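Local coordinates for serine racemase (Enterococcus faecalis, PDB 4ECL), which belongs to the alanine racemase family and joins a TIM-barrel domain to a largely beta-stranded C-terminal domain in a two-subunit assembly, at residues 30-35 / 78-83; 287-292 / 358-363. All coordinates share one frame; numbering follows the deposited sequence.

Interaction 1: residues 30-35 / 78-83; sequences KCELMA and SSEILI
Glu-32 and Met-34 on strand 32-35 face Glu-80 and Leu-82 on strand 80-83 without direct pairing of the backbones, whose nearest CA atoms, those of Met-34 and Ile-81, stay 8.9 Å apart. Strand 60-63 fills the interval and runs parallel to both, so the two segments are next-but-one strands in the wall of the TIM barrel, and their side chains meet across the curve of its interior. The apolar half of the contact is made by selenomethionine Met-34. Its chain runs straight out to SE and then bends (chi3 -82°), so that both selenium and methyl lie against one branch of Leu-82: CD2 is 3.9 Å from SE and 4.1 Å from CE. The leucine stands roughly perpendicular to it. Toward the N-terminal ends of the strands the contact turns polar. Glu-32 and Glu-80 advance from opposite directions with their carboxylate planes only 16° apart; like charges this close may raise the proton affinity of one of them, an effect the surrounding hydroxyls may partly offset. Neighbouring hydroxyls accompany the pair: Ser-59 is hydrogen-bonded to OE2 of Glu-32, while OE2 of Glu-80 is shared by Tyr-217 and Ser-60. These partners come from strand 60-63, the residue just before it, and strand 217-220 on the other side of strand 32-36. With CG set between its backbone N and carbonyl carbon (chi1 63°), Glu-80 extends across strand 60-63 until its OE2 is 4.0 Å from OE1 of Glu-32.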
loop_
_atom_site.group_PDB
_atom_site.type_symbol
_atom_site.label_atom_id
_atom_site.label_comp_id
_atom_site.label_asym_id
_atom_site.label_seq_id
_atom_site.Cartn_x
_atom_site.Cartn_y
_atom_site.Cartn_z
ATOM N N LYS A 30 -36.031 5.006 -9.912
ATOM C CA LYS A 30 -35.340 5.924 -10.814
ATOM C C LYS A 30 -33.957 6.331 -10.299
ATOM O O LYS A 30 -33.200 7.001 -10.997
ATOM C CB LYS A 30 -36.201 7.160 -11.072
ATOM C CG LYS A 30 -35.829 7.937 -12.325
ATOM C CD LYS A 30 -36.945 8.886 -12.713
ATOM C CE LYS A 30 -37.307 9.811 -11.563
ATOM N NZ LYS A 30 -36.238 10.809 -11.288
ATOM N N CYS A 31 -33.635 5.916 -9.078
ATOM C CA CYS A 31 -32.330 6.177 -8.503
ATOM C C CYS A 31 -31.318 5.158 -9.021
ATOM O O CYS A 31 -31.558 3.942 -9.007
ATOM C CB CYS A 31 -32.399 6.137 -6.976
ATOM S SG CYS A 31 -30.829 6.533 -6.165
ATOM N N GLU A 32 -30.184 5.662 -9.482
ATOM C CA GLU A 32 -29.180 4.819 -10.117
ATOM C C GLU A 32 -27.992 4.514 -9.197
ATOM O O GLU A 32 -27.537 5.363 -8.423
ATOM C CB GLU A 32 -28.703 5.473 -11.414
ATOM C CG GLU A 32 -28.081 4.509 -12.392
ATOM C CD GLU A 32 -27.524 5.204 -13.617
ATOM O OE1 GLU A 32 -28.012 6.311 -13.948
ATOM O OE2 GLU A 32 -26.591 4.646 -14.239
ATOM N N LEU A 33 -27.502 3.286 -9.277
ATOM C CA LEU A 33 -26.331 2.889 -8.517
ATOM C C LEU A 33 -25.079 3.497 -9.152
ATOM O O LEU A 33 -24.792 3.261 -10.329
ATOM C CB LEU A 33 -26.246 1.351 -8.452
ATOM C CG LEU A 33 -25.240 0.751 -7.473
ATOM C CD1 LEU A 33 -25.660 -0.666 -7.052
ATOM C CD2 LEU A 33 -23.829 0.734 -8.077
HETATM N N MSE A 34 -24.350 4.308 -8.382
HETATM C CA MSE A 34 -23.052 4.805 -8.851
HETATM C C MSE A 34 -21.938 4.055 -8.134
HETATM O O MSE A 34 -21.676 4.277 -6.943
HETATM C CB MSE A 34 -22.892 6.317 -8.639
HETATM C CG MSE A 34 -21.595 6.849 -9.236
HETATM SE SE MSE A 34 -21.332 8.766 -9.033
HETATM C CE MSE A 34 -22.418 9.404 -10.530
ATOM N N ALA A 35 -21.291 3.152 -8.859
ATOM C CA ALA A 35 -20.327 2.275 -8.242
ATOM C C ALA A 35 -19.025 3.046 -8.056
ATOM O O ALA A 35 -18.442 3.551 -9.017
ATOM C CB ALA A 35 -20.120 1.042 -9.102
ATOM N N SER A 78 -17.744 2.058 -21.038
ATOM C CA SER A 78 -18.429 3.002 -21.911
ATOM C C SER A 78 -19.436 3.850 -21.148
ATOM O O SER A 78 -19.922 4.858 -21.667
ATOM C CB SER A 78 -19.144 2.257 -23.033
ATOM O OG SER A 78 -20.227 1.518 -22.503
ATOM N N SER A 79 -19.754 3.440 -19.925
ATOM C CA SER A 79 -20.704 4.174 -19.096
ATOM C C SER A 79 -20.149 5.507 -18.597
ATOM O O SER A 79 -18.951 5.796 -18.733
ATOM C CB SER A 79 -21.142 3.325 -17.907
ATOM O OG SER A 79 -21.702 2.110 -18.351
ATOM N N GLU A 80 -21.022 6.323 -18.013
ATOM C CA GLU A 80 -20.574 7.593 -17.456
ATOM C C GLU A 80 -19.634 7.356 -16.280
ATOM O O GLU A 80 -19.778 6.383 -15.521
ATOM C CB GLU A 80 -21.758 8.485 -17.054
ATOM C CG GLU A 80 -22.645 7.925 -15.948
ATOM C CD GLU A 80 -23.950 8.702 -15.789
ATOM O OE1 GLU A 80 -24.212 9.599 -16.617
ATOM O OE2 GLU A 80 -24.714 8.408 -14.842
ATOM N N ILE A 81 -18.652 8.242 -16.157
ATOM C CA ILE A 81 -17.671 8.182 -15.087
ATOM C C ILE A 81 -17.543 9.573 -14.460
ATOM O O ILE A 81 -17.402 10.563 -15.169
ATOM C CB ILE A 81 -16.289 7.754 -15.635
ATOM C CG1 ILE A 81 -16.392 6.416 -16.368
ATOM C CG2 ILE A 81 -15.244 7.703 -14.513
ATOM C CD1 ILE A 81 -15.194 6.113 -17.252
ATOM N N LEU A 82 -17.603 9.636 -13.135
ATOM C CA LEU A 82 -17.439 10.883 -12.404
ATOM C C LEU A 82 -16.105 10.886 -11.664
ATOM O O LEU A 82 -15.831 9.984 -10.872
ATOM C CB LEU A 82 -18.565 11.041 -11.383
ATOM C CG LEU A 82 -18.475 12.239 -10.436
ATOM C CD1 LEU A 82 -18.470 13.532 -11.249
ATOM C CD2 LEU A 82 -19.634 12.227 -9.431
ATOM N N ILE A 83 -15.281 11.897 -11.924
ATOM C CA ILE A 83 -14.059 12.122 -11.162
ATOM C C ILE A 83 -14.397 12.964 -9.952
ATOM O O ILE A 83 -14.780 14.133 -10.094
ATOM C CB ILE A 83 -13.029 12.862 -12.000
ATOM C CG1 ILE A 83 -12.755 12.074 -13.276
ATOM C CG2 ILE A 83 -11.737 13.094 -11.198
ATOM C CD1 ILE A 83 -12.189 12.909 -14.364
#

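Interaction 2: residues 287-292 / 358-363; sequences GFPRNL and NELLSR
Leu-360, on the last turn of helix 357-362, puts its CD1 methyl against the ring of Pro-289, 3.6 Å from Pro-289 CG and 3.7 Å from Pro-289 CD. The leucine side chain runs nearly square to that of the proline, and it gets there because its CG is trans to the backbone N (chi1 179°), while Val-349 of helix 346-352 also packs on it. Beside this apolar touch a water donates to two carbonyls, Gly-287 O and Leu-360 O, at 2.7 Å each, and so bridges the loop to the helix. Gly-287 has a positive phi, and its CA comes within 3.5 Å of Arg-363 O in a CA-H...O contact. Within the loop, the CD1 methyl of Leu-292 sits over one face of the Phe-288 ring, offset toward the rim. Arg-363, where the chain leaves the helix, reaches back to Glu-359: NH1 lies 2.9 Å from Glu-359 OE2 in a salt bridge that meets the anti side of the carboxylate, 23° out of its plane. Ser-362 turns its OG back (chi1 71°) to donate to Asn-358 O at 2.8 Å, approaching from the face opposite to that used by its own backbone N. The backbone N of Arg-290 is hydrogen-bonded to OE2 of Glu-359 of the second subunit, and Tyr-284 of that subunit packs on Asn-358, Glu-359 and Ser-362. A helix end joined to a loop of the C-terminal domain in this way, at the subunit boundary, is consistent with the head-to-tail dimer of alanine racemase-fold enzymes.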
loop_
_atom_site.group_PDB
_atom_site.type_symbol
_atom_site.label_atom_id
_atom_site.label_comp_id
_atom_site.label_asym_id
_atom_site.label_seq_id
_atom_site.Cartn_x
_atom_site.Cartn_y
_atom_site.Cartn_z
ATOM N N GLY A 287 0.634 -5.361 1.544
ATOM C CA GLY A 287 -0.509 -4.689 2.134
ATOM C C GLY A 287 -1.123 -5.426 3.299
ATOM O O GLY A 287 -2.215 -5.094 3.747
ATOM N N PHE A 288 -0.447 -6.450 3.793
ATOM C CA PHE A 288 -0.912 -7.099 5.008
ATOM C C PHE A 288 -0.202 -6.406 6.173
ATOM O O PHE A 288 0.990 -6.601 6.384
ATOM C CB PHE A 288 -0.628 -8.605 4.950
ATOM C CG PHE A 288 -1.384 -9.411 5.973
ATOM C CD1 PHE A 288 -2.760 -9.556 5.884
ATOM C CD2 PHE A 288 -0.712 -10.034 7.019
ATOM C CE1 PHE A 288 -3.455 -10.295 6.822
ATOM C CE2 PHE A 288 -1.392 -10.778 7.960
ATOM C CZ PHE A 288 -2.773 -10.907 7.864
ATOM N N PRO A 289 -0.934 -5.569 6.919
ATOM C CA PRO A 289 -0.368 -4.617 7.890
ATOM C C PRO A 289 0.578 -5.236 8.924
ATOM O O PRO A 289 0.235 -6.211 9.580
ATOM C CB PRO A 289 -1.605 -4.071 8.604
ATOM C CG PRO A 289 -2.734 -4.296 7.651
ATOM C CD PRO A 289 -2.409 -5.548 6.914
ATOM N N ARG A 290 1.756 -4.643 9.075
ATOM C CA ARG A 290 2.741 -5.131 10.029
ATOM C C ARG A 290 2.232 -5.157 11.477
ATOM O O ARG A 290 2.684 -5.968 12.275
ATOM C CB ARG A 290 4.014 -4.301 9.931
ATOM C CG ARG A 290 5.176 -4.867 10.707
ATOM C CD ARG A 290 6.449 -4.060 10.495
ATOM N NE ARG A 290 7.545 -4.630 11.267
ATOM C CZ ARG A 290 7.848 -4.274 12.514
ATOM N NH1 ARG A 290 7.141 -3.328 13.129
ATOM N NH2 ARG A 290 8.864 -4.858 13.142
ATOM N N ASN A 291 1.276 -4.296 11.820
ATOM C CA ASN A 291 0.765 -4.279 13.193
ATOM C C ASN A 291 -0.123 -5.488 13.528
ATOM O O ASN A 291 -0.577 -5.653 14.660
ATOM C CB ASN A 291 0.071 -2.951 13.526
ATOM C CG ASN A 291 -1.209 -2.741 12.734
ATOM O OD1 ASN A 291 -1.699 -3.652 12.069
ATOM N ND2 ASN A 291 -1.764 -1.532 12.812
ATOM N N LEU A 292 -0.357 -6.344 12.543
ATOM C CA LEU A 292 -0.975 -7.646 12.811
ATOM C C LEU A 292 0.026 -8.664 13.405
ATOM O O LEU A 292 -0.340 -9.807 13.700
ATOM C CB LEU A 292 -1.606 -8.202 11.533
ATOM C CG LEU A 292 -2.755 -7.357 10.988
ATOM C CD1 LEU A 292 -3.297 -7.909 9.670
ATOM C CD2 LEU A 292 -3.855 -7.266 12.042
ATOM N N ASN A 358 -11.981 0.301 4.862
ATOM C CA ASN A 358 -11.682 1.120 3.694
ATOM C C ASN A 358 -10.173 1.174 3.488
ATOM O O ASN A 358 -9.680 1.071 2.367
ATOM C CB ASN A 358 -12.243 2.556 3.857
ATOM C CG ASN A 358 -13.754 2.591 4.104
ATOM O OD1 ASN A 358 -14.489 3.329 3.429
ATOM N ND2 ASN A 358 -14.224 1.807 5.078
ATOM N N GLU A 359 -9.446 1.335 4.583
ATOM C CA GLU A 359 -7.992 1.477 4.502
ATOM C C GLU A 359 -7.303 0.129 4.262
ATOM O O GLU A 359 -6.378 0.031 3.449
ATOM C CB GLU A 359 -7.428 2.146 5.763
ATOM C CG GLU A 359 -5.900 2.226 5.759
ATOM C CD GLU A 359 -5.300 2.678 7.080
ATOM O OE1 GLU A 359 -5.994 2.642 8.121
ATOM O OE2 GLU A 359 -4.112 3.063 7.072
ATOM N N LEU A 360 -7.752 -0.906 4.967
ATOM C CA LEU A 360 -7.175 -2.242 4.803
ATOM C C LEU A 360 -7.273 -2.684 3.350
ATOM O O LEU A 360 -6.295 -3.129 2.757
ATOM C CB LEU A 360 -7.898 -3.254 5.691
ATOM C CG LEU A 360 -7.396 -4.702 5.595
ATOM C CD1 LEU A 360 -5.983 -4.827 6.173
ATOM C CD2 LEU A 360 -8.365 -5.675 6.280
ATOM N N LEU A 361 -8.450 -2.500 2.771
ATOM C CA LEU A 361 -8.737 -2.994 1.432
ATOM C C LEU A 361 -8.135 -2.149 0.334
ATOM O O LEU A 361 -7.534 -2.682 -0.600
ATOM C CB LEU A 361 -10.248 -3.122 1.215
ATOM C CG LEU A 361 -10.968 -4.194 2.038
ATOM C CD1 LEU A 361 -12.314 -4.511 1.410
ATOM C CD2 LEU A 361 -10.135 -5.462 2.189
ATOM N N SER A 362 -8.300 -0.829 0.432
ATOM C CA SER A 362 -7.764 0.067 -0.586
ATOM C C SER A 362 -6.243 0.017 -0.615
ATOM O O SER A 362 -5.633 0.357 -1.628
ATOM C CB SER A 362 -8.252 1.511 -0.396
ATOM O OG SER A 362 -7.662 2.122 0.737
ATOM N N ARG A 363 -5.626 -0.408 0.486
ATOM C CA ARG A 363 -4.158 -0.494 0.528
ATOM C C ARG A 363 -3.607 -1.901 0.294
ATOM O O ARG A 363 -2.480 -2.211 0.693
ATOM C CB ARG A 363 -3.604 0.075 1.843
ATOM C CG ARG A 363 -3.943 1.558 2.074
ATOM C CD ARG A 363 -3.328 2.079 3.370
ATOM N NE ARG A 363 -1.872 1.954 3.369
ATOM C CZ ARG A 363 -1.106 2.114 4.445
ATOM N NH1 ARG A 363 -1.659 2.400 5.623
ATOM N NH2 ARG A 363 0.215 1.987 4.343
HETATM O O HOH W 1 -3.789 -2.857 3.688
#

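How the interactions relate
After strand 7-11 and helix 13-25 the chain enters strand 32-36, passes through helices and strand 60-63, and returns in strand 80-83, where interaction 1 closes a 42-residue excursion early in the barrel. The remaining barrel strands follow before the chain returns, at strand 245-257, to the mixed sheet that includes strand 7-11. Interaction 2 opens after strand 275-280 and closes at helix 357-362 after 65 intervening residues, drawing a loop to a helix beyond much of that sheet. The two contacts are in series, neither nested nor crossing. Their centres lie 28 Å apart on opposite sides of the chain's centre, with nearest atoms about 12 Å apart, and each ties together parts of a different domain.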